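Local coordinates for probable ABC transporter extracellular-binding protein YckB (Bacillus subtilis, PDB 2IEE) that probably serves as the extracellular solute-binding lipoprotein of an ABC transport system, capturing solute outside the cell for uptake, at residues T34-T39 against K45-E50; Y49-V54 against V65-M70; V54-K59 against K229-D234; A88-V93 against P106-Y111; K239-K242 against A248-S251. All blocks are in the same frame, centred on the assembly; numbering follows the deposited sequence.

In the fold
Interactions 1, 2 and 3 all use helix 49-60. Interaction 1, first along the chain, is the hairpin 36-38/45-47 that runs straight into this helix; interaction 2 lays the helix against strand 64-69, and interaction 3 brings its later turns to helix 218-234. The centres of interactions 1 and 2 are about 8 Å apart. The segments of 2 and 3 alternate along the chain, and interaction 4 falls between the two segments of 3. Hydrogen bonds of Tyr49 and Glu50 with Tyr107 tie 4 to 1; interaction 5, last, reaches 4 through Tyr109 and Val250. Together the contacts join the three-stranded parallel sheet's layer to the start of strand 108-116 in the mixed sheet, consistent with a family 3 solute-binding fold.

Interaction 1 (T34-T39 against K45-E50); sequences TSYHDT and KLTGYE
Tyr36 and Thr47 form the central antiparallel pair, bonded both ways. Thr47 N reaches Tyr36 O at 2.7 Å, nearly along the C=O axis, whereas Tyr36 N meets Thr47 O at 3.0 Å from above the carbonyl plane. Asp38 N adds a bond to Lys45 O (2.9 Å). Thr47 CG2 sits over one face of the Tyr36 ring, 4.1 Å from its centroid, a CH-pi contact; chi1 of 66° puts CG between the backbone N and the carbonyl carbon, and the ring lies alongside the Thr47 side chain. A serine at Tyr36 would probably leave this methyl without its aromatic cover and open a gap beside Gly48. On the other face of the hairpin, Leu46 CD1 lies over the His37 imidazole, whose NE2 is bonded to Glu69. Thr47 OG1 is held by Glu52, and Ser35 OG by Thr27. Buried Thr34 OG1 accepts from Glu50 N (3.1 Å, 147°) and donates to a water 2.8 Å away, which in turn donates to Glu50 OE1. The Glu50 carboxylate is further held by Tyr107 OH and Asp90 N. With Gly48 as N-cap, this is a two-stranded beta hairpin leading directly into a helix.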
# COMPACT_ATOMS: atom_id res chain seq x y z
N THR A 34 1.84 3.95 -5.08
CA THR A 34 1.89 2.61 -5.66
C THR A 34 1.08 2.46 -6.95
O THR A 34 1.40 1.62 -7.79
CB THR A 34 1.43 1.57 -4.62
OG1 THR A 34 1.91 0.28 -5.01
CG2 THR A 34 -0.09 1.54 -4.52
N SER A 35 0.04 3.26 -7.08
CA SER A 35 -0.80 3.25 -8.28
C SER A 35 -1.46 4.62 -8.38
O SER A 35 -2.44 4.90 -7.71
CB SER A 35 -1.88 2.16 -8.18
OG SER A 35 -2.72 2.20 -9.31
N TYR A 36 -0.89 5.48 -9.22
CA TYR A 36 -1.42 6.83 -9.39
C TYR A 36 -1.00 7.39 -10.74
O TYR A 36 -0.31 6.71 -11.50
CB TYR A 36 -0.89 7.75 -8.28
CG TYR A 36 0.60 7.98 -8.36
CD1 TYR A 36 1.50 6.99 -7.98
CD2 TYR A 36 1.11 9.18 -8.85
CE1 TYR A 36 2.88 7.18 -8.09
CE2 TYR A 36 2.48 9.38 -8.98
CZ TYR A 36 3.36 8.38 -8.59
OH TYR A 36 4.71 8.59 -8.73
N HIS A 37 -1.40 8.62 -11.03
CA HIS A 37 -1.04 9.24 -12.30
C HIS A 37 0.03 10.32 -12.08
O HIS A 37 -0.08 11.14 -11.17
CB HIS A 37 -2.27 9.85 -12.97
CG HIS A 37 -3.36 8.86 -13.26
ND1 HIS A 37 -4.37 8.59 -12.36
CD2 HIS A 37 -3.59 8.07 -14.34
CE1 HIS A 37 -5.18 7.68 -12.87
NE2 HIS A 37 -4.72 7.35 -14.07
N ASP A 38 1.04 10.30 -12.94
CA ASP A 38 2.14 11.25 -12.88
C ASP A 38 1.74 12.61 -13.45
O ASP A 38 2.05 12.93 -14.60
CB ASP A 38 3.35 10.68 -13.64
CG ASP A 38 4.55 11.60 -13.61
OD1 ASP A 38 4.69 12.36 -12.63
OD2 ASP A 38 5.36 11.57 -14.56
N THR A 39 1.06 13.41 -12.63
CA THR A 39 0.61 14.73 -13.04
C THR A 39 1.69 15.79 -12.94
O THR A 39 1.59 16.84 -13.58
CB THR A 39 -0.61 15.19 -12.21
OG1 THR A 39 -0.29 15.10 -10.82
CG2 THR A 39 -1.82 14.31 -12.51
N LYS A 45 0.54 9.77 -16.79
CA LYS A 45 0.75 8.34 -17.01
C LYS A 45 0.48 7.53 -15.76
O LYS A 45 0.89 7.91 -14.66
CB LYS A 45 2.19 8.08 -17.47
CG LYS A 45 2.47 6.63 -17.83
CD LYS A 45 3.92 6.43 -18.25
CE LYS A 45 4.19 5.00 -18.69
NZ LYS A 45 5.62 4.80 -19.03
N LEU A 46 -0.22 6.41 -15.91
CA LEU A 46 -0.52 5.55 -14.78
C LEU A 46 0.82 4.95 -14.37
O LEU A 46 1.50 4.33 -15.18
CB LEU A 46 -1.52 4.46 -15.18
CG LEU A 46 -1.93 3.44 -14.10
CD1 LEU A 46 -2.54 4.16 -12.90
CD2 LEU A 46 -2.93 2.46 -14.69
N THR A 47 1.21 5.14 -13.12
CA THR A 47 2.49 4.63 -12.67
C THR A 47 2.42 4.25 -11.19
O THR A 47 1.33 3.99 -10.68
CB THR A 47 3.60 5.69 -12.92
OG1 THR A 47 4.87 5.16 -12.54
CG2 THR A 47 3.32 6.95 -12.14
N GLY A 48 3.56 4.21 -10.51
CA GLY A 48 3.55 3.84 -9.10
C GLY A 48 4.26 2.52 -8.87
O GLY A 48 4.38 1.70 -9.78
N TYR A 49 4.73 2.30 -7.64
CA TYR A 49 5.46 1.08 -7.33
C TYR A 49 4.84 -0.22 -7.86
O TYR A 49 5.46 -0.92 -8.66
CB TYR A 49 5.67 0.95 -5.82
CG TYR A 49 6.36 -0.34 -5.44
CD1 TYR A 49 7.68 -0.59 -5.82
CD2 TYR A 49 5.68 -1.33 -4.75
CE1 TYR A 49 8.30 -1.79 -5.53
CE2 TYR A 49 6.29 -2.55 -4.45
CZ TYR A 49 7.59 -2.77 -4.84
OH TYR A 49 8.18 -3.97 -4.55
N GLU A 50 3.62 -0.54 -7.42
CA GLU A 50 2.96 -1.78 -7.85
C GLU A 50 2.70 -1.84 -9.35
O GLU A 50 2.89 -2.88 -9.98
CB GLU A 50 1.65 -1.97 -7.07
CG GLU A 50 0.95 -3.30 -7.38
CD GLU A 50 -0.23 -3.59 -6.48
OE1 GLU A 50 -0.79 -2.65 -5.89
OE2 GLU A 50 -0.62 -4.77 -6.38
O HOH W 1 0.81 -1.88 -3.63

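Interaction 2 (Y49-V54 against V65-M70); sequences YEVEVV and VEFKEM
Phe67 projects from strand 65-69 toward helix 49-54, and its CZ end makes the tight part of the contact. Val51 CG1 lies 3.7 Å from Phe67 CZ and equally near CE2, while the carbonyl oxygen Val51 O is 3.5 Å from Phe67 CZ, so the far end of the ring rests against both a methyl and the helix backbone. The valine branch is placed for this by chi1 of 167°, with CG1 anti to the backbone N. Within the strand, Val65 CG1 lies over one face of the Phe67 ring, 3.4 Å above its plane and offset toward the rim, and probably limits how the phenyl can turn.

The packing is looser one helical turn on. Val54 CG1 stands 4.3 Å from Phe67 CZ, and Val65 CG2 comes no nearer than 4.3 Å to Val54 O; Ala58, farther along the helix, gives Val65 closer company. Helix and strand axes are 10.6 Å apart and run at 150°, close to antiparallel. The strand's solvent side is polar: Lys68 NZ makes a salt bridge to Glu66 OE2 at 3.0 Å, on the side turned from the helix. Strand 64-69 pairs in parallel with strand 22-27, which helix 49-60 also touches through Val54 and Ala58. This is the helix-on-sheet packing of an alpha/beta lobe, as in periplasmic-binding-protein folds.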
# COMPACT_ATOMS: atom_id res chain seq x y z
N TYR A 49 4.73 2.30 -7.64
CA TYR A 49 5.46 1.08 -7.33
C TYR A 49 4.84 -0.22 -7.86
O TYR A 49 5.46 -0.92 -8.66
CB TYR A 49 5.67 0.95 -5.82
CG TYR A 49 6.36 -0.34 -5.44
CD1 TYR A 49 7.68 -0.59 -5.82
CD2 TYR A 49 5.68 -1.33 -4.75
CE1 TYR A 49 8.30 -1.79 -5.53
CE2 TYR A 49 6.29 -2.55 -4.45
CZ TYR A 49 7.59 -2.77 -4.84
OH TYR A 49 8.18 -3.97 -4.55
N GLU A 50 3.62 -0.54 -7.42
CA GLU A 50 2.96 -1.78 -7.85
C GLU A 50 2.70 -1.84 -9.35
O GLU A 50 2.89 -2.88 -9.98
CB GLU A 50 1.65 -1.97 -7.07
CG GLU A 50 0.95 -3.30 -7.38
CD GLU A 50 -0.23 -3.59 -6.48
OE1 GLU A 50 -0.79 -2.65 -5.89
OE2 GLU A 50 -0.62 -4.77 -6.38
N VAL A 51 2.28 -0.72 -9.92
CA VAL A 51 2.01 -0.66 -11.35
C VAL A 51 3.28 -0.99 -12.13
O VAL A 51 3.25 -1.80 -13.06
CB VAL A 51 1.51 0.75 -11.75
CG1 VAL A 51 1.53 0.94 -13.25
CG2 VAL A 51 0.10 0.95 -11.22
N GLU A 52 4.40 -0.39 -11.73
CA GLU A 52 5.66 -0.64 -12.42
C GLU A 52 6.16 -2.06 -12.20
O GLU A 52 6.75 -2.66 -13.09
CB GLU A 52 6.73 0.37 -11.99
CG GLU A 52 6.42 1.83 -12.33
CD GLU A 52 6.09 2.05 -13.81
OE1 GLU A 52 6.67 1.36 -14.67
OE2 GLU A 52 5.25 2.93 -14.11
N VAL A 53 5.91 -2.61 -11.01
CA VAL A 53 6.33 -3.97 -10.72
C VAL A 53 5.62 -4.94 -11.66
O VAL A 53 6.23 -5.85 -12.21
CB VAL A 53 6.00 -4.37 -9.25
CG1 VAL A 53 6.19 -5.86 -9.06
CG2 VAL A 53 6.91 -3.59 -8.29
N VAL A 54 4.32 -4.74 -11.83
CA VAL A 54 3.53 -5.59 -12.71
C VAL A 54 3.97 -5.40 -14.17
O VAL A 54 4.18 -6.37 -14.90
CB VAL A 54 2.03 -5.24 -12.59
CG1 VAL A 54 1.23 -6.02 -13.63
CG2 VAL A 54 1.53 -5.57 -11.20
N VAL A 65 1.01 -4.74 -20.95
CA VAL A 65 -0.00 -4.67 -19.92
C VAL A 65 -1.11 -3.70 -20.28
O VAL A 65 -0.86 -2.60 -20.76
CB VAL A 65 0.59 -4.24 -18.57
CG1 VAL A 65 -0.48 -4.31 -17.49
CG2 VAL A 65 1.77 -5.11 -18.22
N GLU A 66 -2.34 -4.12 -20.04
CA GLU A 66 -3.49 -3.28 -20.31
C GLU A 66 -4.11 -2.98 -18.94
O GLU A 66 -4.81 -3.82 -18.38
CB GLU A 66 -4.50 -4.00 -21.20
CG GLU A 66 -5.48 -3.07 -21.88
CD GLU A 66 -6.49 -3.83 -22.72
OE1 GLU A 66 -6.08 -4.74 -23.47
OE2 GLU A 66 -7.70 -3.50 -22.63
N PHE A 67 -3.82 -1.80 -18.41
CA PHE A 67 -4.34 -1.41 -17.12
C PHE A 67 -5.75 -0.85 -17.20
O PHE A 67 -6.00 0.14 -17.89
CB PHE A 67 -3.42 -0.38 -16.47
CG PHE A 67 -2.16 -0.97 -15.90
CD1 PHE A 67 -2.20 -1.78 -14.77
CD2 PHE A 67 -0.92 -0.72 -16.50
CE1 PHE A 67 -1.03 -2.33 -14.24
CE2 PHE A 67 0.25 -1.27 -15.98
CZ PHE A 67 0.20 -2.08 -14.85
N LYS A 68 -6.68 -1.49 -16.50
CA LYS A 68 -8.06 -1.05 -16.47
C LYS A 68 -8.28 -0.38 -15.12
O LYS A 68 -8.24 -1.03 -14.08
CB LYS A 68 -9.01 -2.24 -16.61
CG LYS A 68 -9.01 -2.89 -17.99
CD LYS A 68 -9.43 -1.90 -19.07
CE LYS A 68 -9.47 -2.56 -20.44
NZ LYS A 68 -9.77 -1.59 -21.53
N GLU A 69 -8.51 0.93 -15.16
CA GLU A 69 -8.73 1.69 -13.94
C GLU A 69 -10.17 1.60 -13.48
O GLU A 69 -11.09 1.83 -14.27
CB GLU A 69 -8.35 3.15 -14.19
CG GLU A 69 -6.88 3.33 -14.53
CD GLU A 69 -6.52 4.75 -14.86
OE1 GLU A 69 -7.02 5.66 -14.15
OE2 GLU A 69 -5.75 4.97 -15.81
N MSE A 70 -10.35 1.26 -12.21
CA MSE A 70 -11.68 1.13 -11.62
C MSE A 70 -11.58 1.17 -10.09
O MSE A 70 -10.50 1.02 -9.53
CB MSE A 70 -12.31 -0.20 -12.05
CG MSE A 70 -11.50 -1.42 -11.63
SE MSE A 70 -12.30 -3.11 -12.14
CE MSE A 70 -11.71 -3.17 -13.98

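Interaction 3 (V54-K59 against K229-D234)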
# COMPACT_ATOMS: atom_id res chain seq x y z
N VAL A 54 4.32 -4.74 -11.83
CA VAL A 54 3.53 -5.59 -12.71
C VAL A 54 3.97 -5.40 -14.17
O VAL A 54 4.18 -6.37 -14.90
CB VAL A 54 2.03 -5.24 -12.59
CG1 VAL A 54 1.23 -6.02 -13.63
CG2 VAL A 54 1.53 -5.57 -11.20
N ARG A 55 4.10 -4.14 -14.57
CA ARG A 55 4.51 -3.79 -15.93
C ARG A 55 5.79 -4.52 -16.32
O ARG A 55 5.86 -5.18 -17.36
CB ARG A 55 4.68 -2.27 -16.03
CG ARG A 55 5.15 -1.73 -17.38
CD ARG A 55 5.11 -0.19 -17.39
NE ARG A 55 3.76 0.32 -17.65
CZ ARG A 55 3.23 1.39 -17.07
NH1 ARG A 55 3.91 2.09 -16.18
NH2 ARG A 55 2.00 1.76 -17.40
N GLU A 56 6.80 -4.43 -15.46
CA GLU A 56 8.09 -5.06 -15.69
C GLU A 56 7.98 -6.58 -15.65
O GLU A 56 8.60 -7.28 -16.45
CB GLU A 56 9.10 -4.56 -14.65
CG GLU A 56 10.52 -5.09 -14.81
CD GLU A 56 11.15 -4.67 -16.13
OE1 GLU A 56 10.80 -3.58 -16.64
OE2 GLU A 56 12.01 -5.41 -16.65
N ALA A 57 7.20 -7.11 -14.71
CA ALA A 57 7.04 -8.55 -14.59
C ALA A 57 6.44 -9.07 -15.89
O ALA A 57 6.89 -10.07 -16.45
CB ALA A 57 6.14 -8.89 -13.41
N ALA A 58 5.42 -8.37 -16.39
CA ALA A 58 4.77 -8.77 -17.63
C ALA A 58 5.78 -8.70 -18.77
O ALA A 58 5.81 -9.57 -19.64
CB ALA A 58 3.58 -7.86 -17.91
N LYS A 59 6.61 -7.67 -18.75
CA LYS A 59 7.62 -7.50 -19.79
C LYS A 59 8.57 -8.69 -19.77
O LYS A 59 8.94 -9.21 -20.82
CB LYS A 59 8.40 -6.20 -19.58
CG LYS A 59 9.35 -5.87 -20.73
CD LYS A 59 10.20 -4.65 -20.45
CE LYS A 59 11.10 -4.33 -21.64
NZ LYS A 59 11.96 -3.13 -21.41
N LYS A 229 10.37 -13.45 -9.04
CA LYS A 229 11.53 -14.03 -8.38
C LYS A 229 12.80 -13.54 -9.07
O LYS A 229 13.79 -13.22 -8.43
CB LYS A 229 11.46 -15.56 -8.42
CG LYS A 229 12.68 -16.26 -7.83
CD LYS A 229 12.48 -17.77 -7.77
CE LYS A 229 13.67 -18.46 -7.12
NZ LYS A 229 13.45 -19.93 -6.95
N GLU A 230 12.75 -13.50 -10.40
CA GLU A 230 13.87 -13.05 -11.21
C GLU A 230 14.17 -11.58 -10.87
O GLU A 230 15.33 -11.18 -10.81
CB GLU A 230 13.51 -13.19 -12.69
CG GLU A 230 14.59 -12.78 -13.66
CD GLU A 230 14.14 -12.93 -15.11
OE1 GLU A 230 13.89 -14.08 -15.55
OE2 GLU A 230 14.02 -11.90 -15.81
N MSE A 231 13.11 -10.81 -10.66
CA MSE A 231 13.24 -9.39 -10.33
C MSE A 231 13.74 -9.23 -8.91
O MSE A 231 14.52 -8.33 -8.60
CB MSE A 231 11.88 -8.70 -10.50
CG MSE A 231 11.48 -8.47 -11.95
SE MSE A 231 9.63 -7.90 -12.12
CE MSE A 231 9.83 -6.07 -11.52
N SER A 232 13.29 -10.13 -8.04
CA SER A 232 13.70 -10.12 -6.65
C SER A 232 15.19 -10.39 -6.51
O SER A 232 15.87 -9.78 -5.68
CB SER A 232 12.92 -11.18 -5.87
OG SER A 232 13.34 -11.21 -4.52
N LYS A 233 15.69 -11.30 -7.34
CA LYS A 233 17.10 -11.67 -7.30
C LYS A 233 18.04 -10.68 -7.98
O LYS A 233 19.18 -10.52 -7.54
CB LYS A 233 17.29 -13.07 -7.91
CG LYS A 233 16.45 -14.14 -7.22
CD LYS A 233 16.44 -15.47 -7.97
CE LYS A 233 17.73 -16.25 -7.77
NZ LYS A 233 17.64 -17.63 -8.35
N ASP A 234 17.60 -10.00 -9.04
CA ASP A 234 18.49 -9.05 -9.69
C ASP A 234 18.37 -7.62 -9.18
O ASP A 234 19.00 -6.71 -9.72
CB ASP A 234 18.31 -9.06 -11.21
CG ASP A 234 16.96 -8.55 -11.65
OD1 ASP A 234 16.30 -7.81 -10.89
OD2 ASP A 234 16.57 -8.87 -12.79
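The apolar contacts all belong to Met231, modelled as selenomethionine, which reaches from helix 229-234 to Glu56 and Ala57 on helix 54-59. Its selenium lies 3.9 Å from Ala57 CB and 3.6 Å from Ala57 N, so it rests on the helix backbone as much as on the methyl. A bend at chi3 (75°) brings the terminal CE 3.5 Å from Glu56 CG, with Glu56 CB almost as near. Here the aliphatic part of the glutamate acts as a greasy surface, and the two side chains run at a slant to each other. Nearest CA atoms are Ala57 and Met231, 7.6 Å apart, a spacing that the small alanine allows. Leu237 and Leu240 of the next helix also touch Met231.

The polar part is a matter of charge around Arg60. Glu56 bends at chi2 (62°), and its OE2 forms a salt bridge with Arg60 NE; Glu230 OE2 makes another with Arg60 NH1. Glu56 OE2 and Glu230 OE2 themselves stay 6.8 Å apart, and the shared arginine would probably offset the repulsion between these like charges. Within each segment, the usual i to i+4 backbone bonds continue. The arrangement is a small helix-helix contact, one long methionine whose end meets Ala57 and the aliphatic part of Glu56, joining helix 49-60 to the C-terminal end of helix 218-234.

Interaction 4 (A88-V93 against P106-Y111); sequences ANDIDV and PYKYSY
A salt bridge between the loop after strand 86-87 and the start of strand 108-116 ties Asp90 to Lys108 near the centre of the chain. Lys108 NZ donates to Asp90 OD1 at 2.7 Å, on the syn lone pair, the side facing the other carboxylate oxygen. OD2 stays 4.1 Å from Lys108 NZ, so the ammonium group is held by one oxygen and does not fork between the two. Lys108 leaves its strand with CG anti to the backbone N, then folds at chi3 (76°) and chi4 (67°); the bent end brings CE to 3.1 Å from Asp90 OD1 as well.

The lysine has a second partner in Gln209 OE1, on strand 197-214, and Asp92 OD1 accepts from the NE2 of that same glutamine. Asp92 OD1 is itself 6.3 Å from Lys108 NZ, near enough for its charge probably to favour the ammonium further.

Alongside, Tyr107 OH touches Ala88 CB at 4.1 Å, a light contact at the end of the side chain; the hydroxyl's own hydrogen bond is to Glu50 OE2. With CG between the backbone N and the carbonyl carbon (chi1 37°), the Tyr107 ring reaches across to Ala88. Asp90 N is also bonded to Glu50, so that one glutamate holds both segments. Altogether this is an ion pair joining the loop after strand 86-87 to the start of strand 108-116, an inner strand of the mixed sheet, in a family 3 solute-binding fold.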
# COMPACT_ATOMS: atom_id res chain seq x y z
N ALA A 88 -4.25 -5.44 -9.29
CA ALA A 88 -3.08 -4.96 -8.56
C ALA A 88 -3.49 -3.65 -7.91
O ALA A 88 -3.49 -2.60 -8.56
CB ALA A 88 -1.91 -4.75 -9.51
N ASN A 89 -3.83 -3.69 -6.63
CA ASN A 89 -4.27 -2.48 -5.97
C ASN A 89 -4.02 -2.51 -4.47
O ASN A 89 -4.94 -2.35 -3.69
CB ASN A 89 -5.77 -2.28 -6.24
CG ASN A 89 -6.23 -0.85 -5.96
OD1 ASN A 89 -7.31 -0.63 -5.42
ND2 ASN A 89 -5.40 0.12 -6.36
N ASP A 90 -2.77 -2.75 -4.08
CA ASP A 90 -2.40 -2.76 -2.67
C ASP A 90 -3.32 -3.70 -1.87
O ASP A 90 -3.69 -3.39 -0.73
CB ASP A 90 -2.49 -1.33 -2.14
CG ASP A 90 -1.60 -1.09 -0.94
OD1 ASP A 90 -0.39 -1.43 -1.02
OD2 ASP A 90 -2.09 -0.56 0.07
N ILE A 91 -3.67 -4.84 -2.45
CA ILE A 91 -4.56 -5.78 -1.79
C ILE A 91 -3.79 -6.73 -0.87
O ILE A 91 -2.88 -7.44 -1.30
CB ILE A 91 -5.33 -6.60 -2.84
CG1 ILE A 91 -6.05 -5.63 -3.79
CG2 ILE A 91 -6.33 -7.51 -2.15
CD1 ILE A 91 -6.71 -6.30 -4.97
N ASP A 92 -4.17 -6.74 0.41
CA ASP A 92 -3.50 -7.58 1.38
C ASP A 92 -3.74 -9.06 1.15
O ASP A 92 -4.80 -9.47 0.65
CB ASP A 92 -3.94 -7.24 2.81
CG ASP A 92 -3.70 -5.78 3.18
OD1 ASP A 92 -2.67 -5.22 2.78
OD2 ASP A 92 -4.55 -5.21 3.90
N VAL A 93 -2.74 -9.85 1.48
CA VAL A 93 -2.86 -11.29 1.37
C VAL A 93 -3.50 -11.69 2.69
O VAL A 93 -2.98 -11.35 3.75
CB VAL A 93 -1.48 -11.98 1.27
CG1 VAL A 93 -1.66 -13.48 1.18
CG2 VAL A 93 -0.72 -11.45 0.07
N PRO A 106 4.34 -12.18 -2.46
CA PRO A 106 4.21 -10.77 -2.10
C PRO A 106 5.36 -9.90 -2.60
O PRO A 106 6.49 -10.38 -2.73
CB PRO A 106 4.16 -10.80 -0.57
CG PRO A 106 3.78 -12.24 -0.23
CD PRO A 106 4.54 -13.02 -1.26
N TYR A 107 5.07 -8.64 -2.90
CA TYR A 107 6.12 -7.72 -3.34
C TYR A 107 6.17 -6.45 -2.48
O TYR A 107 6.86 -5.48 -2.82
CB TYR A 107 5.99 -7.37 -4.83
CG TYR A 107 4.59 -7.23 -5.39
CD1 TYR A 107 3.79 -6.15 -5.05
CD2 TYR A 107 4.09 -8.16 -6.31
CE1 TYR A 107 2.53 -5.98 -5.63
CE2 TYR A 107 2.84 -7.99 -6.89
CZ TYR A 107 2.06 -6.90 -6.55
OH TYR A 107 0.83 -6.71 -7.12
N LYS A 108 5.45 -6.47 -1.36
CA LYS A 108 5.46 -5.36 -0.42
C LYS A 108 5.03 -5.85 0.96
O LYS A 108 4.03 -6.55 1.10
CB LYS A 108 4.54 -4.21 -0.86
CG LYS A 108 4.55 -3.03 0.11
CD LYS A 108 4.15 -1.70 -0.54
CE LYS A 108 2.65 -1.60 -0.78
NZ LYS A 108 1.88 -1.54 0.49
N TYR A 109 5.82 -5.49 1.97
CA TYR A 109 5.53 -5.86 3.35
C TYR A 109 5.53 -4.56 4.14
O TYR A 109 6.40 -3.70 3.95
CB TYR A 109 6.62 -6.79 3.89
CG TYR A 109 6.77 -8.08 3.12
CD1 TYR A 109 7.37 -8.10 1.86
CD2 TYR A 109 6.32 -9.29 3.64
CE1 TYR A 109 7.52 -9.29 1.15
CE2 TYR A 109 6.46 -10.49 2.94
CZ TYR A 109 7.06 -10.48 1.70
OH TYR A 109 7.20 -11.65 1.00
N SER A 110 4.56 -4.40 5.02
CA SER A 110 4.48 -3.19 5.81
C SER A 110 3.69 -3.45 7.08
O SER A 110 3.39 -4.60 7.42
CB SER A 110 3.81 -2.08 4.98
OG SER A 110 3.89 -0.82 5.63
N TYR A 111 3.38 -2.37 7.78
CA TYR A 111 2.62 -2.40 9.02
C TYR A 111 2.23 -0.95 9.34
O TYR A 111 2.77 -0.02 8.76
CB TYR A 111 3.46 -3.01 10.16
CG TYR A 111 4.83 -2.41 10.33
CD1 TYR A 111 5.01 -1.18 10.94
CD2 TYR A 111 5.95 -3.08 9.85
CE1 TYR A 111 6.28 -0.62 11.09
CE2 TYR A 111 7.23 -2.53 9.99
CZ TYR A 111 7.38 -1.31 10.60
OH TYR A 111 8.65 -0.78 10.73

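Interaction 5 (K239-K242 against A248-S251)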
# COMPACT_ATOMS: atom_id res chain seq x y z
N LYS A 239 14.97 -1.76 -6.61
CA LYS A 239 15.19 -0.57 -7.43
C LYS A 239 13.90 0.24 -7.60
O LYS A 239 13.89 1.45 -7.43
CB LYS A 239 15.74 -0.97 -8.80
CG LYS A 239 16.03 0.20 -9.73
CD LYS A 239 16.86 -0.27 -10.93
CE LYS A 239 17.32 0.90 -11.79
NZ LYS A 239 18.26 0.46 -12.85
N LEU A 240 12.82 -0.45 -7.95
CA LEU A 240 11.53 0.22 -8.14
C LEU A 240 11.02 0.79 -6.81
O LEU A 240 10.45 1.87 -6.77
CB LEU A 240 10.51 -0.75 -8.73
CG LEU A 240 10.72 -1.11 -10.21
CD1 LEU A 240 9.81 -2.26 -10.59
CD2 LEU A 240 10.42 0.12 -11.07
N SER A 241 11.23 0.04 -5.73
CA SER A 241 10.80 0.46 -4.40
C SER A 241 11.46 1.76 -3.97
O SER A 241 10.80 2.69 -3.53
CB SER A 241 11.12 -0.63 -3.37
OG SER A 241 10.83 -0.17 -2.06
N LYS A 242 12.78 1.81 -4.10
CA LYS A 242 13.55 2.98 -3.71
C LYS A 242 13.12 4.20 -4.49
O LYS A 242 13.13 5.32 -3.97
CB LYS A 242 15.04 2.70 -3.89
CG LYS A 242 15.57 1.61 -2.96
CD LYS A 242 17.04 1.29 -3.21
CE LYS A 242 17.90 2.54 -3.11
NZ LYS A 242 19.34 2.18 -3.06
N ALA A 248 13.57 3.69 0.40
CA ALA A 248 13.23 2.57 1.26
C ALA A 248 12.94 1.37 0.36
O ALA A 248 12.55 1.54 -0.80
CB ALA A 248 12.02 2.90 2.10
N ASP A 249 13.13 0.16 0.88
CA ASP A 249 12.87 -1.05 0.10
C ASP A 249 11.73 -1.84 0.74
O ASP A 249 11.95 -2.65 1.65
CB ASP A 249 14.13 -1.92 0.02
CG ASP A 249 13.91 -3.20 -0.77
OD1 ASP A 249 12.82 -3.35 -1.38
OD2 ASP A 249 14.81 -4.06 -0.80
N VAL A 250 10.52 -1.61 0.25
CA VAL A 250 9.34 -2.26 0.80
C VAL A 250 9.13 -3.71 0.36
O VAL A 250 8.21 -4.37 0.84
CB VAL A 250 8.07 -1.46 0.44
CG1 VAL A 250 8.27 0.00 0.76
CG2 VAL A 250 7.73 -1.65 -1.04
N SER A 251 9.99 -4.21 -0.54
CA SER A 251 9.84 -5.58 -1.04
C SER A 251 10.35 -6.66 -0.09
O SER A 251 10.15 -7.85 -0.35
CB SER A 251 10.53 -5.72 -2.40
OG SER A 251 11.94 -5.69 -2.27
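Ser241 and Ala248 bury the greatest area here, with Lys242 third. Ser241 OG does two jobs at once: it donates to Ala248 O at 2.7 Å and accepts from Val250 N, also at 2.7 Å, with a fairly straight N-H angle of 157°. Chi1 of 174° carries the hydroxyl off the helix toward the loop, where it sits between these two backbone groups. It meets the Ala248 carbonyl from a direction tilted 27° from the carbonyl plane. A valine in place of Ser241 would probably leave both Ala248 O and Val250 N without this mate and weaken the loop's hold on the helix at this point.

Ala248 takes part through its carbonyl, its methyl pointing away from the helix. The same oxygen lies 3.4 Å from Lys242 CA in a CA-H...O contact, and Lys242 CG passes it at 3.7 Å before the lysine chain leads off. Val250 adds its CG2, 3.6 Å from Ser241 OG.

Asp249 fixes the shape of the loop: its OD1 accepts from Ser251 OG and from Ser251 N, the latter bond closing an Asx turn, while OD2 is bonded to Thr238 of the helix. The loop so held lies between several elements: Tyr49 of helix 49-60 packs on Ser241, Val250 and Ser251, Tyr182 of helix 181-190 touches Ala248 and Val250, and Val250 bonds through its backbone to Tyr109 of strand 108-116.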